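Local coordinates for N-acetylneuraminate epimerase (Escherichia coli, PDB 2UVK), which converts the alpha-anomer of N-acetylneuraminate (sialic acid) to the beta-anomer, speeding the equilibrium between the two forms, at residues I24-A29 against G54-A59; Y69-I74 against M107-H112; T82-D87 against N130-Y135; G125-N130 against Y164-F169. One frame throughout, in Å; residues are numbered along the deposited sequence. Where two conformers were deposited one is given.

Contact 1 (I24-A29 against G54-A59); sequences IGLGSA and GPRDQA
G27 and R56 meet backbone to backbone, G27 N donating to R56 O at 2.8 Å with the N-H...O angle at 152° and the donor tilted from the carbonyl plane. L26 closes in on the same carbonyl from the preceding position. Its positive phi (68°) turns CB toward R56 O, and the side chain then runs out with CG beside the backbone N (chi1 -52°) and an extended chi2. L26 and the root of R56 thus run out alongside each other, CD1 reaching R56 CB at 4.0 Å and the methyl A59 CB at 4.2 Å; L26 and A59 both also rest on V70 of the neighbouring strand 67-71. This lies in the first Kelch repeat of the beta-propeller: 24-29 leaves the second strand of one four-stranded blade, and 54-59 belongs to the loop that leads into the next blade. L26-G27 falls where such repeats usually carry their double glycine. The R56 chain bends at chi2 and carries the guanidinium away from 24-29, to a salt bridge with D87, a cation-pi contact with F85 and hydrogen bonds to the G53 and G72 carbonyls. D57 starts out pointing away, yet its carboxylate folds back until OD1 lies 3.4 Å from G27 CA. Two waters fill in the polar edge. Water 1 accepts a hydrogen bond from R56 N at 2.8 Å and lies 2.8 Å from G27 O; water 2 bridges D57 OD1, at 2.8 Å, to G27 O, at a longer 3.3 Å.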
loop_
_atom_site.group_PDB
_atom_site.type_symbol
_atom_site.label_atom_id
_atom_site.label_comp_id
_atom_site.label_asym_id
_atom_site.label_seq_id
_atom_site.Cartn_x
_atom_site.Cartn_y
_atom_site.Cartn_z
ATOM N N ILE B 24 -15.314 -25.100 -0.793
ATOM C CA ILE B 24 -15.628 -23.961 0.087
ATOM C C ILE B 24 -14.897 -24.061 1.404
ATOM O O ILE B 24 -14.588 -25.140 1.901
ATOM C CB ILE B 24 -17.118 -23.846 0.373
ATOM C CG1 ILE B 24 -17.646 -25.109 1.056
ATOM C CG2 ILE B 24 -17.900 -23.531 -0.907
ATOM C CD1 ILE B 24 -19.036 -24.996 1.584
ATOM N N GLY B 25 -14.638 -22.911 2.010
ATOM C CA GLY B 25 -13.976 -22.916 3.289
ATOM C C GLY B 25 -13.817 -21.527 3.865
ATOM O O GLY B 25 -14.203 -20.518 3.274
ATOM N N LEU B 26 -13.286 -21.528 5.068
ATOM C CA LEU B 26 -12.971 -20.291 5.798
ATOM C C LEU B 26 -14.221 -19.519 6.204
ATOM O O LEU B 26 -15.288 -20.085 6.333
ATOM C CB LEU B 26 -11.929 -19.467 5.056
ATOM C CG LEU B 26 -10.657 -20.215 4.664
ATOM C CD1 LEU B 26 -9.665 -19.350 3.890
ATOM C CD2 LEU B 26 -10.003 -20.882 5.904
ATOM N N GLY B 27 -14.054 -18.231 6.517
ATOM C CA GLY B 27 -15.140 -17.471 7.076
ATOM C C GLY B 27 -15.561 -18.132 8.364
ATOM O O GLY B 27 -14.700 -18.575 9.147
ATOM N N SER B 28 -16.853 -18.213 8.598
ATOM C CA SER B 28 -17.357 -18.777 9.862
ATOM C C SER B 28 -17.126 -20.289 9.962
ATOM O O SER B 28 -17.427 -20.889 11.017
ATOM C CB SER B 28 -18.820 -18.406 10.075
ATOM O OG SER B 28 -19.626 -18.847 9.007
ATOM N N ALA B 29 -16.587 -20.904 8.904
ATOM C CA ALA B 29 -16.167 -22.317 8.970
ATOM C C ALA B 29 -14.800 -22.509 9.634
ATOM O O ALA B 29 -14.334 -23.635 9.799
ATOM C CB ALA B 29 -16.200 -22.967 7.594
ATOM N N GLY B 54 -4.648 -20.244 9.721
ATOM C CA GLY B 54 -5.638 -19.770 10.647
ATOM C C GLY B 54 -6.920 -19.312 9.993
ATOM O O GLY B 54 -6.976 -19.204 8.762
ATOM N N PRO B 55 -7.966 -19.044 10.789
ATOM C CA PRO B 55 -9.223 -18.553 10.240
ATOM C C PRO B 55 -9.045 -17.258 9.466
ATOM O O PRO B 55 -8.224 -16.440 9.846
ATOM C CB PRO B 55 -10.067 -18.301 11.475
ATOM C CG PRO B 55 -9.490 -19.289 12.519
ATOM C CD PRO B 55 -8.051 -19.249 12.253
ATOM N N ARG B 56 -9.813 -17.111 8.385
ATOM C CA ARG B 56 -9.765 -15.906 7.528
ATOM C C ARG B 56 -11.168 -15.517 7.153
ATOM O O ARG B 56 -11.916 -16.359 6.620
ATOM C CB ARG B 56 -9.002 -16.141 6.217
ATOM C CG ARG B 56 -7.574 -16.632 6.354
ATOM C CD ARG B 56 -6.611 -15.670 7.051
ATOM N NE ARG B 56 -5.264 -16.231 7.201
ATOM C CZ ARG B 56 -4.287 -16.191 6.303
ATOM N NH1 ARG B 56 -4.472 -15.610 5.122
ATOM N NH2 ARG B 56 -3.090 -16.708 6.570
ATOM N N ASP B 57 -11.537 -14.260 7.413
ATOM C CA ASP B 57 -12.758 -13.667 6.854
ATOM C C ASP B 57 -12.377 -12.838 5.638
ATOM O O ASP B 57 -11.335 -12.218 5.596
ATOM C CB ASP B 57 -13.435 -12.740 7.865
ATOM C CG ASP B 57 -14.193 -13.462 8.943
ATOM O OD1 ASP B 57 -14.471 -14.679 8.862
ATOM O OD2 ASP B 57 -14.540 -12.756 9.933
ATOM N N GLN B 58 -13.218 -12.880 4.613
ATOM C CA GLN B 58 -12.972 -12.041 3.442
ATOM C C GLN B 58 -11.702 -12.399 2.653
ATOM O O GLN B 58 -11.112 -11.561 1.961
ATOM C CB GLN B 58 -13.001 -10.536 3.788
ATOM C CG GLN B 58 -14.333 -10.087 4.381
ATOM C CD GLN B 58 -14.433 -8.600 4.533
ATOM O OE1 GLN B 58 -14.239 -7.866 3.576
ATOM N NE2 GLN B 58 -14.693 -8.140 5.744
ATOM N N ALA B 59 -11.279 -13.665 2.726
ATOM C CA ALA B 59 -10.291 -14.186 1.775
ATOM C C ALA B 59 -10.910 -14.366 0.393
ATOM O O ALA B 59 -12.134 -14.323 0.213
ATOM C CB ALA B 59 -9.765 -15.517 2.268
HETATM O O HOH W 1 -11.957 -18.841 8.662
HETATM O O HOH W 2 -12.742 -16.267 10.410
#

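Contact 2 (Y69-I74 against M107-H112)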
loop_
_atom_site.group_PDB
_atom_site.type_symbol
_atom_site.label_atom_id
_atom_site.label_comp_id
_atom_site.label_asym_id
_atom_site.label_seq_id
_atom_site.Cartn_x
_atom_site.Cartn_y
_atom_site.Cartn_z
ATOM N N TYR B 69 -5.771 -21.808 -5.031
ATOM C CA TYR B 69 -5.008 -20.727 -4.371
ATOM C C TYR B 69 -5.941 -19.895 -3.504
ATOM O O TYR B 69 -7.016 -19.560 -3.943
ATOM C CB TYR B 69 -4.340 -19.826 -5.412
ATOM C CG TYR B 69 -3.325 -20.594 -6.219
ATOM C CD1 TYR B 69 -2.013 -20.663 -5.830
ATOM C CD2 TYR B 69 -3.711 -21.319 -7.342
ATOM C CE1 TYR B 69 -1.065 -21.452 -6.535
ATOM C CE2 TYR B 69 -2.780 -22.081 -8.061
ATOM C CZ TYR B 69 -1.462 -22.137 -7.666
ATOM O OH TYR B 69 -0.532 -22.906 -8.386
ATOM N N VAL B 70 -5.497 -19.576 -2.289
ATOM C CA VAL B 70 -6.251 -18.722 -1.349
ATOM C C VAL B 70 -5.397 -17.491 -1.040
ATOM O O VAL B 70 -4.208 -17.612 -0.752
ATOM C CB VAL B 70 -6.622 -19.469 -0.045
ATOM C CG1 VAL B 70 -7.291 -18.526 0.953
ATOM C CG2 VAL B 70 -7.542 -20.657 -0.362
ATOM N N PHE B 71 -6.030 -16.324 -1.136
ATOM C CA PHE B 71 -5.372 -15.025 -1.007
ATOM C C PHE B 71 -5.920 -14.234 0.201
ATOM O O PHE B 71 -7.105 -13.919 0.287
ATOM C CB PHE B 71 -5.617 -14.200 -2.276
ATOM C CG PHE B 71 -5.120 -14.882 -3.501
ATOM C CD1 PHE B 71 -3.832 -14.692 -3.953
ATOM C CD2 PHE B 71 -5.990 -15.701 -4.213
ATOM C CE1 PHE B 71 -3.374 -15.360 -5.105
ATOM C CE2 PHE B 71 -5.546 -16.368 -5.373
ATOM C CZ PHE B 71 -4.255 -16.177 -5.808
ATOM N N GLY B 72 -5.021 -13.881 1.112
ATOM C CA GLY B 72 -5.321 -12.915 2.153
ATOM C C GLY B 72 -6.434 -13.256 3.110
ATOM O O GLY B 72 -6.562 -14.403 3.570
ATOM N N GLY B 73 -7.234 -12.232 3.418
ATOM C CA GLY B 73 -8.296 -12.287 4.410
ATOM C C GLY B 73 -7.903 -11.624 5.720
ATOM O O GLY B 73 -6.793 -11.145 5.898
ATOM N N ILE B 74 -8.863 -11.620 6.608
ATOM C CA ILE B 74 -8.725 -11.011 7.929
ATOM C C ILE B 74 -8.659 -12.128 8.985
ATOM O O ILE B 74 -9.508 -13.000 9.033
ATOM C CB ILE B 74 -9.951 -10.177 8.261
ATOM C CG1 ILE B 74 -10.098 -8.992 7.287
ATOM C CG2 ILE B 74 -9.841 -9.620 9.700
ATOM C CD1 ILE B 74 -11.486 -8.395 7.321
HETATM N N MSE B 107 0.121 -5.342 -1.438
HETATM C CA MSE B 107 -0.932 -4.782 -0.588
HETATM C C MSE B 107 -1.595 -5.894 0.217
HETATM O O MSE B 107 -1.751 -7.017 -0.268
HETATM C CB MSE B 107 -1.977 -4.047 -1.442
HETATM C CG MSE B 107 -1.649 -2.561 -1.758
HETATM SE SE MSE B 107 -0.307 -2.270 -3.148
HETATM C CE MSE B 107 -1.321 -2.858 -4.722
ATOM N N GLY B 108 -1.981 -5.596 1.458
ATOM C CA GLY B 108 -2.827 -6.499 2.173
ATOM C C GLY B 108 -4.078 -6.740 1.347
ATOM O O GLY B 108 -4.442 -5.921 0.493
HETATM N N MSE B 109 -4.747 -7.859 1.589
HETATM C CA MSE B 109 -5.900 -8.282 0.805
HETATM C C MSE B 109 -7.047 -8.697 1.713
HETATM O O MSE B 109 -7.084 -9.818 2.216
HETATM C CB MSE B 109 -5.471 -9.439 -0.093
HETATM C CG MSE B 109 -4.466 -9.007 -1.127
HETATM SE SE MSE B 109 -3.914 -10.494 -2.302
HETATM C CE MSE B 109 -2.824 -11.477 -1.008
ATOM N N ALA B 110 -7.968 -7.768 1.959
ATOM C CA ALA B 110 -9.244 -8.039 2.623
ATOM C C ALA B 110 -10.309 -7.126 2.089
ATOM O O ALA B 110 -10.131 -5.916 2.161
ATOM C CB ALA B 110 -9.145 -7.886 4.158
ATOM N N GLY B 111 -11.370 -7.717 1.534
ATOM C CA GLY B 111 -12.345 -6.959 0.771
ATOM C C GLY B 111 -11.972 -6.848 -0.695
ATOM O O GLY B 111 -12.685 -6.221 -1.477
ATOM N N HIS B 112 -10.849 -7.439 -1.057
ATOM C CA HIS B 112 -10.422 -7.545 -2.445
ATOM C C HIS B 112 -11.331 -8.517 -3.202
ATOM O O HIS B 112 -12.091 -9.321 -2.633
ATOM C CB HIS B 112 -8.976 -8.014 -2.508
ATOM C CG HIS B 112 -8.742 -9.326 -1.835
ATOM N ND1 HIS B 112 -9.091 -9.564 -0.517
ATOM C CD2 HIS B 112 -8.201 -10.481 -2.301
ATOM C CE1 HIS B 112 -8.789 -10.815 -0.214
ATOM N NE2 HIS B 112 -8.234 -11.384 -1.273
#
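G73 and M109 are joined by the straighter of two hydrogen bonds, G73 N to M109 O at 2.7 Å with an N-H...O angle of 171°. The same carbonyl receives a C-H...O contact from G72 CA at 3.6 Å. A CB on G72 would sit 2.4 Å from this oxygen, a clash, so the tight approach depends on glycine. In the second hydrogen bond H112 NE2 donates to F71 O at 3.2 Å. The oxygen lies near the plane of the imidazole, but the donor stands 58° above the carbonyl plane, off the lone pairs, which fits a long, bent bond. H112 CG sits between its backbone N and carbonyl carbon (chi1 58°), and M109 CB covers one face of the ring. Apolar contacts flank these bonds on the two sides of the glycines. M109, a selenomethionine, brings SE to 4.1 Å from F71 CB, and the bend at its last torsion sets CE at the edge of the F71 ring; that ring also meets F173 edge-to-face. Beyond G73, I74 CG1 presses on A110 CB at 3.5 Å, tighter than usual for carbons. The double glycine that follows the second strand of a blade is a hallmark of the Kelch repeat in beta-propellers; here, in the second repeat, the loop to the next blade packs against it.

Contact 3 (T82-D87 against N130-Y135)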
loop_
_atom_site.group_PDB
_atom_site.type_symbol
_atom_site.label_atom_id
_atom_site.label_comp_id
_atom_site.label_asym_id
_atom_site.label_seq_id
_atom_site.Cartn_x
_atom_site.Cartn_y
_atom_site.Cartn_z
ATOM N N THR B 82 -6.494 -8.647 15.411
ATOM C CA THR B 82 -7.078 -8.712 14.094
ATOM C C THR B 82 -6.258 -7.901 13.128
ATOM O O THR B 82 -5.872 -6.751 13.401
ATOM C CB THR B 82 -8.516 -8.172 14.161
ATOM O OG1 THR B 82 -9.308 -9.042 14.997
ATOM C CG2 THR B 82 -9.153 -8.067 12.779
ATOM N N GLN B 83 -6.014 -8.499 11.963
ATOM C CA GLN B 83 -5.210 -7.868 10.940
ATOM C C GLN B 83 -5.583 -8.408 9.565
ATOM O O GLN B 83 -6.228 -9.432 9.442
ATOM C CB GLN B 83 -3.729 -8.122 11.157
ATOM C CG GLN B 83 -3.365 -9.592 10.988
ATOM C CD GLN B 83 -1.959 -9.819 10.528
ATOM O OE1 GLN B 83 -1.086 -8.962 10.666
ATOM N NE2 GLN B 83 -1.694 -11.047 10.091
ATOM N N VAL B 84 -5.076 -7.718 8.560
ATOM C CA VAL B 84 -5.211 -8.116 7.161
ATOM C C VAL B 84 -3.959 -8.848 6.722
ATOM O O VAL B 84 -2.848 -8.384 6.941
ATOM C CB VAL B 84 -5.372 -6.839 6.275
ATOM C CG1 VAL B 84 -5.423 -7.174 4.803
ATOM C CG2 VAL B 84 -6.575 -6.080 6.678
ATOM N N PHE B 85 -4.145 -9.969 6.024
ATOM C CA PHE B 85 -3.011 -10.751 5.517
ATOM C C PHE B 85 -2.695 -10.430 4.055
ATOM O O PHE B 85 -3.564 -9.931 3.353
ATOM C CB PHE B 85 -3.322 -12.260 5.623
ATOM C CG PHE B 85 -3.283 -12.795 7.035
ATOM C CD1 PHE B 85 -2.174 -13.480 7.458
ATOM C CD2 PHE B 85 -4.365 -12.710 7.875
ATOM C CE1 PHE B 85 -2.108 -13.975 8.736
ATOM C CE2 PHE B 85 -4.309 -13.219 9.138
ATOM C CZ PHE B 85 -3.160 -13.874 9.552
ATOM N N ASN B 86 -1.476 -10.718 3.615
ATOM C CA ASN B 86 -1.051 -10.485 2.224
ATOM C C ASN B 86 -0.474 -11.745 1.612
ATOM O O ASN B 86 0.342 -11.673 0.713
ATOM C CB ASN B 86 -0.016 -9.354 2.115
ATOM C CG ASN B 86 1.390 -9.785 2.563
ATOM O OD1 ASN B 86 1.525 -10.584 3.511
ATOM N ND2 ASN B 86 2.432 -9.284 1.895
ATOM N N ASP B 87 -0.894 -12.896 2.124
ATOM C CA ASP B 87 -0.251 -14.158 1.753
ATOM C C ASP B 87 -1.047 -14.994 0.756
ATOM O O ASP B 87 -2.191 -14.670 0.402
ATOM C CB ASP B 87 0.081 -14.985 3.007
ATOM C CG ASP B 87 -1.134 -15.320 3.847
ATOM O OD1 ASP B 87 -2.286 -14.978 3.449
ATOM O OD2 ASP B 87 -0.953 -15.909 4.949
ATOM N N ASN B 130 -2.397 -0.859 6.701
ATOM C CA ASN B 130 -1.951 -0.062 7.849
ATOM C C ASN B 130 -3.120 0.606 8.587
ATOM O O ASN B 130 -3.118 0.684 9.823
ATOM C CB ASN B 130 -0.906 0.983 7.441
ATOM C CG ASN B 130 0.460 0.376 7.183
ATOM O OD1 ASN B 130 0.692 -0.773 7.527
ATOM N ND2 ASN B 130 1.382 1.144 6.588
ATOM N N ILE B 131 -4.098 1.139 7.846
ATOM C CA ILE B 131 -5.248 1.794 8.482
ATOM C C ILE B 131 -6.102 0.763 9.220
ATOM O O ILE B 131 -6.474 0.946 10.375
ATOM C CB ILE B 131 -6.070 2.600 7.446
ATOM C CG1 ILE B 131 -5.240 3.781 6.951
ATOM C CG2 ILE B 131 -7.372 3.069 8.043
ATOM C CD1 ILE B 131 -5.864 4.537 5.818
ATOM N N PHE B 132 -6.400 -0.347 8.563
ATOM C CA PHE B 132 -7.223 -1.396 9.164
ATOM C C PHE B 132 -6.497 -2.001 10.389
ATOM O O PHE B 132 -7.069 -2.126 11.499
ATOM C CB PHE B 132 -7.494 -2.477 8.118
ATOM C CG PHE B 132 -8.347 -3.600 8.597
ATOM C CD1 PHE B 132 -9.706 -3.589 8.355
ATOM C CD2 PHE B 132 -7.783 -4.686 9.269
ATOM C CE1 PHE B 132 -10.494 -4.607 8.796
ATOM C CE2 PHE B 132 -8.573 -5.719 9.675
ATOM C CZ PHE B 132 -9.906 -5.679 9.454
ATOM N N ASN B 133 -5.238 -2.376 10.218
ATOM C CA ASN B 133 -4.504 -3.011 11.338
ATOM C C ASN B 133 -4.330 -2.009 12.482
ATOM O O ASN B 133 -4.384 -2.389 13.663
ATOM C CB ASN B 133 -3.122 -3.458 10.919
ATOM C CG ASN B 133 -3.128 -4.626 9.936
ATOM O OD1 ASN B 133 -4.159 -5.208 9.652
ATOM N ND2 ASN B 133 -1.961 -4.933 9.420
ATOM N N GLY B 134 -4.077 -0.744 12.152
ATOM C CA GLY B 134 -3.865 0.257 13.184
ATOM C C GLY B 134 -5.110 0.473 14.006
ATOM O O GLY B 134 -5.007 0.796 15.210
ATOM N N TYR B 135 -6.281 0.359 13.402
ATOM C CA TYR B 135 -7.547 0.512 14.164
ATOM C C TYR B 135 -7.600 -0.516 15.295
ATOM O O TYR B 135 -7.928 -0.217 16.447
ATOM C CB TYR B 135 -8.740 0.357 13.233
ATOM C CG TYR B 135 -10.095 0.455 13.883
ATOM C CD1 TYR B 135 -10.591 1.688 14.331
ATOM C CD2 TYR B 135 -10.884 -0.660 14.054
ATOM C CE1 TYR B 135 -11.811 1.772 14.889
ATOM C CE2 TYR B 135 -12.123 -0.591 14.619
ATOM C CZ TYR B 135 -12.590 0.634 15.056
ATOM O OH TYR B 135 -13.841 0.715 15.649
HETATM O O HOH W 3 -3.954 -5.081 14.261
HETATM O O HOH W 4 -0.631 -7.253 8.213
#
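V84 and N133 join two additions to the beta-propeller blades: strand 82-84, half of a small hairpin with 74-76 in the second Kelch repeat, and helix 129-142, inserted in the third. Strand and helix segments run antiparallel (175°), their axes 7.2 Å apart. The direct hydrogen bond is V84 N to N133 OD1 at 2.9 Å, fairly straight, in the carbonyl plane and on a lone pair. N133 CG lies beside its own backbone N (chi1 -69°), a turn that brings the amide up against the strand, with OD1 also 3.1 Å from Q83 CA. With a leucine in place of N133, V84 N would probably lose its acceptor and the strand its direct hydrogen bond to the helix. The apolar part belongs to F132, whose ring is swung toward the strand with CG anti to the backbone N (chi1 -179°). CE2 meets T82 CG2 at 3.9 Å, and I74 and V127 add to the surroundings of the ring; V84 CG2 also lies beside it, though the modelled closeness of that pair is doubtful. Waters supply the rest. Water 3 bridges two backbone oxygens, T82 O and N133 O, donating a hydrogen bond to each. Water 4 lies 2.8 Å from V84 O and 3.0 Å from Q83 OE1, and it accepts from N133 ND2 at 2.9 Å.

Contact 4 (G125-N130 against Y164-F169); sequences GGVNQN and YFFNKF
N167 pairs with two successive glycines rather than with one residue: G125 N gives N167 O a weak, bent bond of 3.0 Å (126° at the hydrogen), while N167 N donates to G126 O at 2.9 Å, in the carbonyl plane. At G126 the backbone angles would jam any CB against the preceding carbonyl. The N167 side chain turns with CG anti to its backbone N (chi1 -171°), packing CB on G125 O and letting OD1 accept F169 N at 3.0 Å, an Asx turn in which the donor stands above the amide plane. Its ND2 reaches G125 O through water 5. The F166 ring lies obliquely along the chain of 126-127, CD1 3.8 Å from V127 CA and CE1 4.0 Å from V127 CG1; its side chain is about 4 Å from that of E209, the predicted proton acceptor (nearest atoms). Replacing F166 with an alanine would probably leave V127 without its aromatic partner and open a gap beside E209. N128 is the N-cap of helix 129-142, OD1 accepting from I131 N. Its CB sits against Y164 O at 3.3 Å, and water 6 ties N128 N to that same oxygen. The N128 ND2 donates to P106 O of the second subunit. Backbone bonds and waters thus join the loop to the blade's double glycine and the helix start, which probably helps to place F166, among the side chains near E209, beside the predicted proton acceptor.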
loop_
_atom_site.group_PDB
_atom_site.type_symbol
_atom_site.label_atom_id
_atom_site.label_comp_id
_atom_site.label_asym_id
_atom_site.label_seq_id
_atom_site.Cartn_x
_atom_site.Cartn_y
_atom_site.Cartn_z
ATOM N N GLY B 125 -8.926 -4.049 -5.278
ATOM C CA GLY B 125 -9.773 -3.715 -4.136
ATOM C C GLY B 125 -9.179 -4.121 -2.805
ATOM O O GLY B 125 -8.109 -4.715 -2.721
ATOM N N GLY B 126 -9.921 -3.791 -1.769
ATOM C CA GLY B 126 -9.542 -4.121 -0.414
ATOM C C GLY B 126 -9.170 -2.920 0.418
ATOM O O GLY B 126 -8.789 -1.847 -0.098
ATOM N N VAL B 127 -9.243 -3.121 1.726
ATOM C CA VAL B 127 -8.868 -2.080 2.673
ATOM C C VAL B 127 -7.353 -1.844 2.645
ATOM O O VAL B 127 -6.581 -2.660 2.119
ATOM C CB VAL B 127 -9.287 -2.481 4.096
ATOM C CG1 VAL B 127 -10.780 -2.755 4.168
ATOM C CG2 VAL B 127 -8.441 -3.678 4.624
ATOM N N ASN B 128 -6.906 -0.762 3.271
ATOM C CA ASN B 128 -5.501 -0.469 3.448
ATOM C C ASN B 128 -5.014 -1.201 4.699
ATOM O O ASN B 128 -5.605 -1.058 5.780
ATOM C CB ASN B 128 -5.283 1.037 3.632
ATOM C CG ASN B 128 -3.867 1.401 3.908
ATOM O OD1 ASN B 128 -3.456 1.487 5.081
ATOM N ND2 ASN B 128 -3.078 1.638 2.844
ATOM N N GLN B 129 -3.936 -1.950 4.567
ATOM C CA GLN B 129 -3.515 -2.787 5.695
ATOM C C GLN B 129 -3.133 -1.946 6.907
ATOM O O GLN B 129 -3.470 -2.321 8.032
ATOM C CB GLN B 129 -2.396 -3.703 5.292
ATOM C CG GLN B 129 -1.106 -3.126 5.096
ATOM C CD GLN B 129 -0.164 -4.062 4.332
ATOM O OE1 GLN B 129 -0.360 -5.309 4.314
ATOM N NE2 GLN B 129 0.853 -3.470 3.680
ATOM N N ASN B 130 -2.397 -0.859 6.701
ATOM C CA ASN B 130 -1.951 -0.062 7.849
ATOM C C ASN B 130 -3.120 0.606 8.587
ATOM O O ASN B 130 -3.118 0.684 9.823
ATOM C CB ASN B 130 -0.906 0.983 7.441
ATOM C CG ASN B 130 0.460 0.376 7.183
ATOM O OD1 ASN B 130 0.692 -0.773 7.527
ATOM N ND2 ASN B 130 1.382 1.144 6.588
ATOM N N TYR B 164 -8.847 6.619 3.067
ATOM C CA TYR B 164 -8.775 5.197 3.489
ATOM C C TYR B 164 -7.923 4.344 2.572
ATOM O O TYR B 164 -7.625 3.210 2.900
ATOM C CB TYR B 164 -10.159 4.590 3.611
ATOM C CG TYR B 164 -10.993 5.248 4.688
ATOM C CD1 TYR B 164 -10.954 4.815 6.018
ATOM C CD2 TYR B 164 -11.774 6.362 4.385
ATOM C CE1 TYR B 164 -11.722 5.451 7.010
ATOM C CE2 TYR B 164 -12.535 6.978 5.347
ATOM C CZ TYR B 164 -12.506 6.531 6.651
ATOM O OH TYR B 164 -13.269 7.209 7.599
ATOM N N PHE B 165 -7.514 4.888 1.435
ATOM C CA PHE B 165 -6.575 4.226 0.559
ATOM C C PHE B 165 -7.019 2.809 0.251
ATOM O O PHE B 165 -6.194 1.882 0.230
ATOM C CB PHE B 165 -5.175 4.308 1.115
ATOM C CG PHE B 165 -4.625 5.698 1.111
ATOM C CD1 PHE B 165 -3.895 6.162 0.032
ATOM C CD2 PHE B 165 -4.831 6.544 2.181
ATOM C CE1 PHE B 165 -3.398 7.451 0.029
ATOM C CE2 PHE B 165 -4.338 7.833 2.171
ATOM C CZ PHE B 165 -3.614 8.275 1.102
ATOM N N PHE B 166 -8.299 2.609 -0.019
ATOM C CA PHE B 166 -8.734 1.320 -0.585
ATOM C C PHE B 166 -7.968 1.075 -1.904
ATOM O O PHE B 166 -7.644 2.022 -2.629
ATOM C CB PHE B 166 -10.237 1.261 -0.802
ATOM C CG PHE B 166 -11.063 1.115 0.450
ATOM C CD1 PHE B 166 -10.512 1.203 1.726
ATOM C CD2 PHE B 166 -12.416 0.900 0.334
ATOM C CE1 PHE B 166 -11.309 1.014 2.834
ATOM C CE2 PHE B 166 -13.208 0.726 1.454
ATOM C CZ PHE B 166 -12.639 0.777 2.702
ATOM N N ASN B 167 -7.677 -0.185 -2.201
ATOM C CA ASN B 167 -6.705 -0.517 -3.237
ATOM C C ASN B 167 -7.301 -0.402 -4.633
ATOM O O ASN B 167 -8.172 -1.203 -5.007
ATOM C CB ASN B 167 -6.194 -1.949 -3.060
ATOM C CG ASN B 167 -5.040 -2.269 -3.979
ATOM O OD1 ASN B 167 -4.488 -1.384 -4.627
ATOM N ND2 ASN B 167 -4.628 -3.555 -4.005
ATOM N N LYS B 168 -6.834 0.601 -5.382
ATOM C CA LYS B 168 -7.295 0.801 -6.761
ATOM C C LYS B 168 -6.398 0.108 -7.783
ATOM O O LYS B 168 -6.737 0.076 -8.971
ATOM C CB LYS B 168 -7.388 2.300 -7.116
ATOM C CG LYS B 168 -6.084 3.022 -7.205
ATOM C CD LYS B 168 -6.263 4.455 -7.727
ATOM C CE LYS B 168 -4.969 5.194 -7.851
ATOM N NZ LYS B 168 -5.205 6.498 -8.597
ATOM N N PHE B 169 -5.256 -0.431 -7.345
ATOM C CA PHE B 169 -4.328 -1.106 -8.246
ATOM C C PHE B 169 -4.854 -2.469 -8.631
ATOM O O PHE B 169 -5.593 -3.100 -7.886
ATOM C CB PHE B 169 -2.951 -1.244 -7.629
ATOM C CG PHE B 169 -2.257 0.057 -7.425
ATOM C CD1 PHE B 169 -1.603 0.670 -8.477
ATOM C CD2 PHE B 169 -2.255 0.681 -6.189
ATOM C CE1 PHE B 169 -0.943 1.855 -8.303
ATOM C CE2 PHE B 169 -1.601 1.867 -6.010
ATOM C CZ PHE B 169 -0.953 2.467 -7.083
HETATM O O HOH W 5 -5.594 -5.662 -2.194
HETATM O O HOH W 6 -8.364 1.144 4.689
HETATM O O HOH W 7 -4.082 0.537 -0.083
#

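Contacts 1 and 2 are equivalent contacts in two successive Kelch repeats: in each, the N-H just after the second strand of a blade meets a carbonyl of the inter-blade loop, and D57 O probably bonds I74 N between them. Contact 2 is buried; contact 1 is partly buried and wetter, with charged groups that lead on to D87 in the segment 82-87. Contact 4, also buried, starts from another double glycine but pairs it with the loop between helix 146-157 and strand 169-174. Contact 3 lies at the surface, relying on one amide, a ring and waters. Contacts 3 and 4 share N130 and helix 129-142, and contacts 2, 3 and 4 touch the second subunit.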